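Local structure of sortase (Actinomyces oris, 2XWG) at residues L75-L79 against L210-T214; Q88-Y92 against G130-G134; G141-V147 against L199-R205; I188-P193 against S220-L224. The protein probably acts as a class C sortase, a membrane-anchored cysteine transpeptidase of fimbrial assembly, represented here by its calcium-binding catalytic domain and lid. All coordinates share one frame; numbering follows the deposited sequence.

Contact 1. Residues L75-L79 against L210-T214; sequences LDPWL and LITCT. With CA (calcium ion), chain F.
CG of W78 turned beside its backbone N (chi1 -67°) and SG of C213 turned beside its own (chi1 -70°) bring an indole face under a thiol. D76, P77 and W78 make up the Asp-Pro-aromatic motif of the lid that characterises class C sortases. C213, at the end of strand 206-214, is the predicted site of the acyl-thioester intermediate. Its SG sits over the middle of the six-membered ring of W78, 3.6 Å from the centroid and 14° off the normal, a sulfur-aromatic contact. P77 CB covers the opposite face, offset toward the rim, and the indole is thus sandwiched between lid proline and cysteine. Its leading edge runs onto the strand: W78 CH2 lies 3.7 Å from I211 O, close to the ring plane, and W78 CZ3 rests 4.1 Å from I211 CG1. P77 CG packs 4.3 Å from I211 CG2. The D76 carboxylate fixes the turn from within, since W78 N donates to D76 OD2 (3.0 Å) from above the carboxylate plane in an Asx turn. D76 OD1 meanwhile forms a salt bridge with R222. With W78 against C213 and its ring also meeting that of H151, the predicted proton donor/acceptor, the lid lies in the active-site cleft. P77 O binds calcium at 2.5 Å, together with E80 O, T120 OG1 and two waters, one of which donates to D76 O.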
loop_
_atom_site.group_PDB
_atom_site.type_symbol
_atom_site.label_atom_id
_atom_site.label_comp_id
_atom_site.label_asym_id
_atom_site.label_seq_id
_atom_site.Cartn_x
_atom_site.Cartn_y
_atom_site.Cartn_z
ATOM N N LEU A 75 -2.486 8.945 -9.762
ATOM C CA LEU A 75 -3.934 9.024 -9.921
ATOM C C LEU A 75 -4.667 8.171 -8.864
ATOM O O LEU A 75 -4.091 7.227 -8.323
ATOM C CB LEU A 75 -4.312 8.565 -11.337
ATOM C CG LEU A 75 -3.970 9.455 -12.549
ATOM C CD1 LEU A 75 -5.171 10.285 -13.024
ATOM C CD2 LEU A 75 -2.755 10.364 -12.302
ATOM N N ASP A 76 -5.927 8.502 -8.565
ATOM C CA ASP A 76 -6.741 7.690 -7.651
ATOM C C ASP A 76 -6.708 6.186 -8.006
ATOM O O ASP A 76 -6.777 5.810 -9.184
ATOM C CB ASP A 76 -8.181 8.201 -7.637
ATOM C CG ASP A 76 -9.077 7.449 -6.651
ATOM O OD1 ASP A 76 -8.877 7.547 -5.410
ATOM O OD2 ASP A 76 -10.024 6.793 -7.124
ATOM N N PRO A 77 -6.599 5.322 -6.986
ATOM C CA PRO A 77 -6.584 3.874 -7.233
ATOM C C PRO A 77 -7.830 3.363 -7.962
ATOM O O PRO A 77 -7.737 2.358 -8.657
ATOM C CB PRO A 77 -6.503 3.277 -5.818
ATOM C CG PRO A 77 -5.840 4.350 -5.000
ATOM C CD PRO A 77 -6.384 5.640 -5.559
ATOM N N TRP A 78 -8.961 4.050 -7.815
ATOM C CA TRP A 78 -10.226 3.582 -8.377
ATOM C C TRP A 78 -10.619 4.240 -9.692
ATOM O O TRP A 78 -11.672 3.946 -10.246
ATOM C CB TRP A 78 -11.358 3.751 -7.357
ATOM C CG TRP A 78 -11.202 2.844 -6.165
ATOM C CD1 TRP A 78 -11.787 1.618 -5.979
ATOM C CD2 TRP A 78 -10.390 3.077 -5.008
ATOM N NE1 TRP A 78 -11.396 1.089 -4.771
ATOM C CE2 TRP A 78 -10.542 1.963 -4.156
ATOM C CE3 TRP A 78 -9.563 4.120 -4.606
ATOM C CZ2 TRP A 78 -9.899 1.866 -2.931
ATOM C CZ3 TRP A 78 -8.923 4.025 -3.382
ATOM C CH2 TRP A 78 -9.095 2.904 -2.561
ATOM N N LEU A 79 -9.779 5.131 -10.190
ATOM C CA LEU A 79 -10.011 5.727 -11.493
ATOM C C LEU A 79 -10.058 4.604 -12.513
ATOM O O LEU A 79 -11.100 4.311 -13.117
ATOM C CB LEU A 79 -8.863 6.666 -11.859
ATOM C CG LEU A 79 -9.124 7.441 -13.150
ATOM C CD1 LEU A 79 -10.156 8.535 -12.851
ATOM C CD2 LEU A 79 -7.858 8.037 -13.743
ATOM N N LEU A 210 -2.424 3.502 4.153
ATOM C CA LEU A 210 -3.561 2.661 3.836
ATOM C C LEU A 210 -4.692 3.526 3.276
ATOM O O LEU A 210 -5.201 4.415 3.959
ATOM C CB LEU A 210 -4.027 1.966 5.107
ATOM C CG LEU A 210 -2.894 1.351 5.936
ATOM C CD1 LEU A 210 -3.425 0.736 7.205
ATOM C CD2 LEU A 210 -2.127 0.299 5.141
ATOM N N ILE A 211 -5.113 3.286 2.044
ATOM C CA ILE A 211 -6.191 4.101 1.515
ATOM C C ILE A 211 -7.427 3.290 1.182
ATOM O O ILE A 211 -7.324 2.231 0.599
ATOM C CB ILE A 211 -5.739 4.858 0.273
ATOM C CG1 ILE A 211 -6.875 5.726 -0.270
ATOM C CG2 ILE A 211 -5.273 3.896 -0.788
ATOM C CD1 ILE A 211 -6.434 6.659 -1.389
ATOM N N THR A 212 -8.601 3.789 1.563
ATOM C CA THR A 212 -9.857 3.157 1.186
ATOM C C THR A 212 -10.874 4.207 0.725
ATOM O O THR A 212 -10.602 5.412 0.756
ATOM C CB THR A 212 -10.436 2.377 2.352
ATOM O OG1 THR A 212 -11.586 1.654 1.915
ATOM C CG2 THR A 212 -10.849 3.308 3.420
ATOM N N CYS A 213 -12.039 3.761 0.272
ATOM C CA CYS A 213 -13.097 4.686 -0.097
ATOM C C CYS A 213 -13.966 5.010 1.090
ATOM O O CYS A 213 -14.058 4.221 2.032
ATOM C CB CYS A 213 -13.939 4.089 -1.198
ATOM S SG CYS A 213 -13.005 4.041 -2.682
ATOM N N THR A 214 -14.596 6.177 1.049
ATOM C CA THR A 214 -15.442 6.639 2.146
ATOM C C THR A 214 -16.369 7.742 1.661
ATOM O O THR A 214 -16.012 8.495 0.747
ATOM C CB THR A 214 -14.606 7.144 3.328
ATOM O OG1 THR A 214 -15.343 6.979 4.547
ATOM C CG2 THR A 214 -14.225 8.603 3.138
HETATM CA CA CA F . -6.483 1.042 -10.424
HETATM O O HOH W 1 -5.929 3.724 -11.133
HETATM O O HOH W 2 -5.070 0.069 -12.696
#

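Contact 2. Residues Q88-Y92 against G130-G134; sequences QYQAY and GHLFG
Y92 reaches from helix 87-93 across F133 to H131. Its CG is set anti to the backbone N (chi1 156°), which lays the ring along F133 with its hydroxyl at H131. Y92 CB starts against the rim of the phenylalanine, 3.5 Å from F133 CE1. At Y92 CG the neighbour becomes F133 CD1, 3.4 Å away and over one face of the tyrosine, offset toward the ring's rim; the two ring planes are inclined at 58°, neither stacked nor edge-to-face. Further out, Y92 CE1 comes within 3.7 Å of H131 ND1. The hydroxyl ends the path in a hydrogen bond of 2.8 Å between Y92 OH and H131 ND1, lying at the edge of both rings. Y92 OH is also bonded to G119 N. H131 NE2 is tied to S136 O, so both ring nitrogens of the imidazole are held and its rotation is fixed. One helical turn back, Y89 points the CD1 edge of its ring at the centre of the F133 face, 3.7 Å from F133 CG, a T-shaped pair with planes at 83°. Q88 CB touches the far end, 4.2 Å from F133 CZ. Y65 of helix 55-68 also packs on Y92 and F133. Y89, Y92, H131 and F133 thus form an aromatic cluster that docks the helix following the lid loop onto the end of strand 129-131 in the sortase beta-barrel.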
loop_
_atom_site.group_PDB
_atom_site.type_symbol
_atom_site.label_atom_id
_atom_site.label_comp_id
_atom_site.label_asym_id
_atom_site.label_seq_id
_atom_site.Cartn_x
_atom_site.Cartn_y
_atom_site.Cartn_z
ATOM N N GLN A 88 7.165 -0.146 -18.163
ATOM C CA GLN A 88 7.463 0.138 -16.761
ATOM C C GLN A 88 6.659 -0.760 -15.832
ATOM O O GLN A 88 7.192 -1.290 -14.850
ATOM C CB GLN A 88 7.206 1.604 -16.423
ATOM C CG GLN A 88 7.953 2.592 -17.311
ATOM C CD GLN A 88 7.331 2.724 -18.703
ATOM O OE1 GLN A 88 7.998 3.131 -19.662
ATOM N NE2 GLN A 88 6.044 2.388 -18.814
ATOM N N TYR A 89 5.378 -0.934 -16.149
ATOM C CA TYR A 89 4.513 -1.787 -15.352
ATOM C C TYR A 89 4.984 -3.228 -15.388
ATOM O O TYR A 89 4.893 -3.937 -14.389
ATOM C CB TYR A 89 3.062 -1.726 -15.828
ATOM C CG TYR A 89 2.113 -2.437 -14.888
ATOM C CD1 TYR A 89 1.769 -1.874 -13.662
ATOM C CD2 TYR A 89 1.579 -3.676 -15.207
ATOM C CE1 TYR A 89 0.904 -2.519 -12.785
ATOM C CE2 TYR A 89 0.713 -4.332 -14.338
ATOM C CZ TYR A 89 0.375 -3.742 -13.126
ATOM O OH TYR A 89 -0.494 -4.381 -12.256
ATOM N N GLN A 90 5.472 -3.673 -16.539
ATOM C CA GLN A 90 5.984 -5.023 -16.622
ATOM C C GLN A 90 7.256 -5.097 -15.815
ATOM O O GLN A 90 7.536 -6.108 -15.189
ATOM C CB GLN A 90 6.251 -5.431 -18.066
ATOM C CG GLN A 90 5.007 -5.693 -18.879
ATOM C CD GLN A 90 4.070 -6.691 -18.219
ATOM O OE1 GLN A 90 2.860 -6.456 -18.127
ATOM N NE2 GLN A 90 4.619 -7.816 -17.769
ATOM N N ALA A 91 8.044 -4.033 -15.818
ATOM C CA ALA A 91 9.280 -4.076 -15.047
ATOM C C ALA A 91 8.927 -4.224 -13.572
ATOM O O ALA A 91 9.620 -4.896 -12.807
ATOM C CB ALA A 91 10.115 -2.825 -15.279
ATOM N N TYR A 92 7.822 -3.602 -13.197
ATOM C CA TYR A 92 7.381 -3.558 -11.810
ATOM C C TYR A 92 6.907 -4.940 -11.379
ATOM O O TYR A 92 7.181 -5.381 -10.274
ATOM C CB TYR A 92 6.299 -2.481 -11.675
ATOM C CG TYR A 92 5.311 -2.615 -10.534
ATOM C CD1 TYR A 92 5.634 -2.209 -9.255
ATOM C CD2 TYR A 92 4.028 -3.082 -10.762
ATOM C CE1 TYR A 92 4.735 -2.308 -8.235
ATOM C CE2 TYR A 92 3.118 -3.175 -9.751
ATOM C CZ TYR A 92 3.471 -2.786 -8.494
ATOM O OH TYR A 92 2.544 -2.876 -7.488
ATOM N N GLY A 130 -4.324 -4.151 -2.652
ATOM C CA GLY A 130 -3.564 -3.879 -3.858
ATOM C C GLY A 130 -2.533 -2.805 -3.597
ATOM O O GLY A 130 -2.798 -1.830 -2.906
ATOM N N HIS A 131 -1.345 -2.976 -4.147
ATOM C CA HIS A 131 -0.297 -1.987 -3.984
ATOM C C HIS A 131 -0.265 -1.006 -5.142
ATOM O O HIS A 131 -0.313 -1.404 -6.313
ATOM C CB HIS A 131 1.044 -2.663 -3.907
ATOM C CG HIS A 131 2.179 -1.701 -3.973
ATOM N ND1 HIS A 131 2.901 -1.485 -5.126
ATOM C CD2 HIS A 131 2.693 -0.871 -3.039
ATOM C CE1 HIS A 131 3.831 -0.575 -4.892
ATOM N NE2 HIS A 131 3.724 -0.187 -3.634
ATOM N N LEU A 132 -0.158 0.281 -4.816
ATOM C CA LEU A 132 -0.344 1.327 -5.815
ATOM C C LEU A 132 0.882 1.555 -6.692
ATOM O O LEU A 132 1.844 2.201 -6.266
ATOM C CB LEU A 132 -0.774 2.628 -5.152
ATOM C CG LEU A 132 -1.280 3.681 -6.121
ATOM C CD1 LEU A 132 -2.325 3.070 -7.024
ATOM C CD2 LEU A 132 -1.862 4.843 -5.376
ATOM N N PHE A 133 0.828 1.026 -7.917
ATOM C CA PHE A 133 1.894 1.209 -8.887
ATOM C C PHE A 133 2.203 2.687 -9.013
ATOM O O PHE A 133 1.319 3.506 -9.250
ATOM C CB PHE A 133 1.506 0.618 -10.237
ATOM C CG PHE A 133 2.504 0.885 -11.344
ATOM C CD1 PHE A 133 3.767 0.305 -11.320
ATOM C CD2 PHE A 133 2.158 1.685 -12.429
ATOM C CE1 PHE A 133 4.684 0.537 -12.339
ATOM C CE2 PHE A 133 3.063 1.925 -13.449
ATOM C CZ PHE A 133 4.337 1.338 -13.407
ATOM N N GLY A 134 3.469 3.029 -8.825
ATOM C CA GLY A 134 3.867 4.416 -8.794
ATOM C C GLY A 134 4.414 4.764 -7.437
ATOM O O GLY A 134 5.161 5.729 -7.316
#

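Contact 3. Residues G141-V147 against L199-R205; sequences GPSTHSV and LRKVPGR
This is a largely polar, partly buried contact in which the loop leading into strand 206-214 lies along the start of strand 144-149 and is held by three hydrogen bonds. S143 meets a type II turn running from V202 to R205: its OG, placed beside its backbone N (chi1 -60°), accepts from G204 N at 3.0 Å in a nearly straight bond (172°). Next along, T144 N donates to R205 O, 3.0 Å away, almost in line with the carbonyl. T144 OG1 turns back to donate to G141 O (2.7 Å), bridging the bend before the strand. The loop is the one between the sixth and seventh strands of the sortase beta-barrel; immediately after R205 the chain enters strand 206-214, the parallel neighbour of 144-149. In the middle of the contact the H145 ring points at the loop and donates from ND1 to R200 O at 2.9 Å (173°). The oxygen lies in the imidazole plane, whereas the nitrogen stands well above the plane of the carbonyl. H145 NE2 is bonded to T209 OG1, so the buried ring is gripped at both nitrogens. Toward the interior, polar contacts give way to V147 CG2 against L199 CB at 4.0 Å, the side chains crossing at about a right angle.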
loop_
_atom_site.group_PDB
_atom_site.type_symbol
_atom_site.label_atom_id
_atom_site.label_comp_id
_atom_site.label_asym_id
_atom_site.label_seq_id
_atom_site.Cartn_x
_atom_site.Cartn_y
_atom_site.Cartn_z
ATOM N N GLY A 141 12.316 1.427 4.599
ATOM C CA GLY A 141 13.564 2.080 4.272
ATOM C C GLY A 141 13.324 3.555 4.062
ATOM O O GLY A 141 12.184 4.004 4.121
ATOM N N PRO A 142 14.393 4.316 3.784
ATOM C CA PRO A 142 14.335 5.778 3.863
ATOM C C PRO A 142 13.902 6.411 2.543
ATOM O O PRO A 142 14.197 5.869 1.476
ATOM C CB PRO A 142 15.781 6.136 4.172
ATOM C CG PRO A 142 16.617 4.976 3.531
ATOM C CD PRO A 142 15.668 3.851 3.211
ATOM N N SER A 143 13.217 7.546 2.614
ATOM C CA SER A 143 12.661 8.166 1.413
ATOM C C SER A 143 11.740 7.182 0.686
ATOM O O SER A 143 11.825 7.000 -0.536
ATOM C CB SER A 143 13.778 8.651 0.478
ATOM O OG SER A 143 14.608 9.611 1.118
ATOM N N THR A 144 10.867 6.530 1.445
ATOM C CA THR A 144 9.910 5.612 0.844
ATOM C C THR A 144 8.533 5.908 1.386
ATOM O O THR A 144 8.352 6.162 2.576
ATOM C CB THR A 144 10.243 4.130 1.120
ATOM O OG1 THR A 144 10.012 3.830 2.503
ATOM C CG2 THR A 144 11.693 3.829 0.767
ATOM N N HIS A 145 7.562 5.876 0.490
ATOM C CA HIS A 145 6.174 6.033 0.865
ATOM C C HIS A 145 5.361 5.044 0.055
ATOM O O HIS A 145 5.073 5.267 -1.128
ATOM C CB HIS A 145 5.698 7.448 0.578
ATOM C CG HIS A 145 4.351 7.742 1.144
ATOM N ND1 HIS A 145 3.706 8.939 0.942
ATOM C CD2 HIS A 145 3.526 6.989 1.905
ATOM C CE1 HIS A 145 2.540 8.915 1.565
ATOM N NE2 HIS A 145 2.407 7.743 2.155
ATOM N N SER A 146 5.014 3.941 0.701
ATOM C CA SER A 146 4.301 2.849 0.054
ATOM C C SER A 146 2.809 3.018 0.310
ATOM O O SER A 146 2.389 3.243 1.454
ATOM C CB SER A 146 4.790 1.523 0.637
ATOM O OG SER A 146 4.444 0.447 -0.192
ATOM N N VAL A 147 2.011 2.915 -0.747
ATOM C CA VAL A 147 0.576 3.153 -0.636
ATOM C C VAL A 147 -0.198 1.865 -0.869
ATOM O O VAL A 147 -0.109 1.282 -1.952
ATOM C CB VAL A 147 0.125 4.179 -1.659
ATOM C CG1 VAL A 147 -1.389 4.246 -1.689
ATOM C CG2 VAL A 147 0.709 5.535 -1.315
ATOM N N LEU A 199 0.273 11.384 -1.130
ATOM C CA LEU A 199 0.722 10.018 -1.380
ATOM C C LEU A 199 2.158 10.001 -1.943
ATOM O O LEU A 199 2.721 8.942 -2.228
ATOM C CB LEU A 199 -0.232 9.322 -2.365
ATOM C CG LEU A 199 -1.723 9.266 -2.021
ATOM C CD1 LEU A 199 -2.497 8.585 -3.133
ATOM C CD2 LEU A 199 -1.980 8.584 -0.668
ATOM N N ARG A 200 2.739 11.185 -2.100
ATOM C CA ARG A 200 4.061 11.350 -2.696
ATOM C C ARG A 200 5.157 11.012 -1.691
ATOM O O ARG A 200 4.931 11.089 -0.479
ATOM C CB ARG A 200 4.210 12.798 -3.178
ATOM C CG ARG A 200 3.088 13.235 -4.115
ATOM C CD ARG A 200 3.152 14.720 -4.461
ATOM N NE ARG A 200 4.432 15.052 -5.069
ATOM C CZ ARG A 200 4.810 14.650 -6.279
ATOM N NH1 ARG A 200 3.994 13.897 -7.020
ATOM N NH2 ARG A 200 6.007 14.998 -6.745
ATOM N N LYS A 201 6.345 10.650 -2.175
ATOM C CA LYS A 201 7.476 10.431 -1.274
ATOM C C LYS A 201 7.684 11.624 -0.350
ATOM O O LYS A 201 7.623 12.776 -0.784
ATOM C CB LYS A 201 8.770 10.182 -2.053
ATOM C CG LYS A 201 8.912 8.786 -2.632
ATOM C CD LYS A 201 9.841 8.801 -3.837
ATOM C CE LYS A 201 11.159 9.477 -3.482
ATOM N NZ LYS A 201 11.903 9.897 -4.704
ATOM N N VAL A 202 7.926 11.345 0.924
ATOM C CA VAL A 202 8.413 12.358 1.851
ATOM C C VAL A 202 9.862 12.007 2.210
ATOM O O VAL A 202 10.114 10.978 2.856
ATOM C CB VAL A 202 7.543 12.426 3.112
ATOM C CG1 VAL A 202 8.114 13.436 4.104
ATOM C CG2 VAL A 202 6.096 12.786 2.742
ATOM N N PRO A 203 10.826 12.842 1.770
ATOM C CA PRO A 203 12.248 12.470 1.841
ATOM C C PRO A 203 12.772 12.252 3.259
ATOM O O PRO A 203 12.393 12.987 4.193
ATOM C CB PRO A 203 12.949 13.645 1.165
ATOM C CG PRO A 203 11.928 14.179 0.220
ATOM C CD PRO A 203 10.631 14.070 0.982
ATOM N N GLY A 204 13.624 11.232 3.398
ATOM C CA GLY A 204 14.190 10.848 4.680
ATOM C C GLY A 204 13.137 10.370 5.663
ATOM O O GLY A 204 13.368 10.336 6.874
ATOM N N ARG A 205 11.968 10.015 5.139
ATOM C CA ARG A 205 10.913 9.390 5.936
ATOM C C ARG A 205 10.501 8.035 5.354
ATOM O O ARG A 205 10.528 7.825 4.131
ATOM C CB ARG A 205 9.697 10.315 6.065
ATOM C CG ARG A 205 9.860 11.441 7.086
ATOM C CD ARG A 205 8.616 12.348 7.121
ATOM N NE ARG A 205 7.598 11.954 8.106
ATOM C CZ ARG A 205 6.323 12.358 8.078
ATOM N NH1 ARG A 205 5.895 13.150 7.105
ATOM N NH2 ARG A 205 5.464 11.963 9.014
#

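Contact 4. Residues I188-P193 against S220-L224; sequences ITVVKP and SHRLL
P193 lies across R222 at about a right angle, its CG over one face of the guanidinium and 3.8 Å from R222 NH2. The arginine is folded to get there: CG stands beside the backbone N (chi1 -58°) and the chain bends at chi2. Its NH1 can then turn back on the preceding residue and donate to H221 O at 2.6 Å, from above the carbonyl plane. The H221 side chain crosses that of V190, with H221 CB 3.8 Å from V190 CG1, but lies alongside K192, whose CG is 3.9 Å from H221 CD2. Farther down, I188 and L223 point the same way side by side, I188 CG2 being 3.8 Å from L223 CD1. The backbones of strands 179-191 and 221-229 pair antiparallel, their short segments at 168°. L224 N donates to T189 O at 2.9 Å, and R222 N to V191 O at 2.8 Å with the donor tilted 20° from the carbonyl plane. On the other side of strand 221-229, S220 and H221 both face T214 in a classic beta bulge. The side chain of R222 also touches that of C213, while its NE has its partner in the lid. One guanidinium face covered by proline and acceptors at its nitrogens suggest a group held in its rotation beside the predicted nucleophile C213.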
loop_
_atom_site.group_PDB
_atom_site.type_symbol
_atom_site.label_atom_id
_atom_site.label_comp_id
_atom_site.label_asym_id
_atom_site.label_seq_id
_atom_site.Cartn_x
_atom_site.Cartn_y
_atom_site.Cartn_z
ATOM N N ILE A 188 -4.378 10.943 9.917
ATOM C CA ILE A 188 -5.621 10.459 9.337
ATOM C C ILE A 188 -6.338 11.634 8.708
ATOM O O ILE A 188 -6.303 12.741 9.232
ATOM C CB ILE A 188 -6.491 9.784 10.396
ATOM C CG1 ILE A 188 -5.632 8.777 11.175
ATOM C CG2 ILE A 188 -7.703 9.140 9.750
ATOM C CD1 ILE A 188 -6.412 7.823 12.041
ATOM N N THR A 189 -6.986 11.389 7.581
ATOM C CA THR A 189 -7.348 12.468 6.679
ATOM C C THR A 189 -8.335 12.003 5.625
ATOM O O THR A 189 -8.082 11.012 4.951
ATOM C CB THR A 189 -6.099 12.949 5.927
ATOM O OG1 THR A 189 -5.267 13.702 6.816
ATOM C CG2 THR A 189 -6.499 13.819 4.753
ATOM N N VAL A 190 -9.456 12.705 5.482
ATOM C CA VAL A 190 -10.409 12.408 4.420
ATOM C C VAL A 190 -10.089 13.352 3.291
ATOM O O VAL A 190 -9.444 14.352 3.516
ATOM C CB VAL A 190 -11.843 12.558 4.906
ATOM C CG1 VAL A 190 -12.806 12.519 3.748
ATOM C CG2 VAL A 190 -12.149 11.440 5.884
ATOM N N VAL A 191 -10.486 13.039 2.070
ATOM C CA VAL A 191 -9.907 13.740 0.938
ATOM C C VAL A 191 -10.685 13.422 -0.322
ATOM O O VAL A 191 -11.394 12.440 -0.369
ATOM C CB VAL A 191 -8.407 13.379 0.801
ATOM C CG1 VAL A 191 -8.045 12.916 -0.617
ATOM C CG2 VAL A 191 -7.546 14.537 1.249
ATOM N N LYS A 192 -10.596 14.277 -1.328
ATOM C CA LYS A 192 -11.278 14.032 -2.588
ATOM C C LYS A 192 -10.395 13.156 -3.457
ATOM O O LYS A 192 -9.170 13.243 -3.373
ATOM C CB LYS A 192 -11.541 15.356 -3.319
ATOM C CG LYS A 192 -12.671 16.188 -2.759
ATOM C CD LYS A 192 -12.813 17.490 -3.550
ATOM C CE LYS A 192 -13.798 18.451 -2.882
ATOM N NZ LYS A 192 -13.393 18.767 -1.468
ATOM N N PRO A 193 -11.009 12.352 -4.334
ATOM C CA PRO A 193 -10.325 11.408 -5.219
ATOM C C PRO A 193 -9.140 12.000 -5.981
ATOM O O PRO A 193 -8.114 11.325 -6.207
ATOM C CB PRO A 193 -11.419 11.017 -6.206
ATOM C CG PRO A 193 -12.661 11.138 -5.421
ATOM C CD PRO A 193 -12.464 12.331 -4.540
ATOM N N SER A 220 -17.582 8.942 -2.042
ATOM C CA SER A 220 -17.422 10.264 -2.617
ATOM C C SER A 220 -16.023 10.761 -2.314
ATOM O O SER A 220 -15.513 11.640 -3.001
ATOM C CB SER A 220 -18.437 11.238 -2.012
ATOM O OG SER A 220 -18.046 11.548 -0.686
ATOM N N HIS A 221 -15.406 10.200 -1.279
ATOM C CA HIS A 221 -14.047 10.590 -0.881
ATOM C C HIS A 221 -13.071 9.400 -0.710
ATOM O O HIS A 221 -13.346 8.296 -1.166
ATOM C CB HIS A 221 -14.092 11.426 0.397
ATOM C CG HIS A 221 -14.793 12.739 0.235
ATOM N ND1 HIS A 221 -16.166 12.864 0.307
ATOM C CD2 HIS A 221 -14.314 13.988 0.011
ATOM C CE1 HIS A 221 -16.500 14.133 0.138
ATOM N NE2 HIS A 221 -15.396 14.835 -0.050
ATOM N N ARG A 222 -11.928 9.657 -0.066
ATOM C CA ARG A 222 -10.932 8.642 0.258
ATOM C C ARG A 222 -10.448 8.823 1.674
ATOM O O ARG A 222 -10.132 9.925 2.069
ATOM C CB ARG A 222 -9.712 8.781 -0.635
ATOM C CG ARG A 222 -10.009 8.678 -2.090
ATOM C CD ARG A 222 -10.808 7.453 -2.397
ATOM N NE ARG A 222 -11.048 7.390 -3.833
ATOM C CZ ARG A 222 -12.251 7.385 -4.390
ATOM N NH1 ARG A 222 -13.337 7.443 -3.622
ATOM N NH2 ARG A 222 -12.371 7.311 -5.713
ATOM N N LEU A 223 -10.352 7.743 2.437
ATOM C CA LEU A 223 -9.784 7.835 3.772
ATOM C C LEU A 223 -8.314 7.393 3.736
ATOM O O LEU A 223 -8.005 6.312 3.251
ATOM C CB LEU A 223 -10.606 6.999 4.741
ATOM C CG LEU A 223 -9.899 6.665 6.044
ATOM C CD1 LEU A 223 -9.883 7.903 6.904
ATOM C CD2 LEU A 223 -10.617 5.529 6.763
ATOM N N LEU A 224 -7.407 8.246 4.213
ATOM C CA LEU A 224 -5.969 7.984 4.154
ATOM C C LEU A 224 -5.443 7.884 5.548
ATOM O O LEU A 224 -5.422 8.872 6.260
ATOM C CB LEU A 224 -5.195 9.107 3.465
ATOM C CG LEU A 224 -5.544 9.679 2.081
ATOM C CD1 LEU A 224 -4.285 10.085 1.353
ATOM C CD2 LEU A 224 -6.314 8.742 1.208
#

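Contacts 1 and 2 are the more buried and fasten the lid loop and the helix after it to the barrel; contacts 3 and 4 are partly buried and lie within the barrel and its loops. Contact 1 relies on sulfur, aromatic and apolar packing with calcium behind it, contact 2 on aromatic rings and one hydrogen bond, contact 3 largely on side chains bonded to backbone groups, contact 4 on strand pairing with side-chain packing over it. Contacts 1 and 4 are closest, joined by a salt bridge and by neighbouring strands 206-214 and 221-229. V147 links contact 3 to I211 of contact 1 and L132 of contact 2, while L199 packs on L224. Contacts 2 and 4 do not touch.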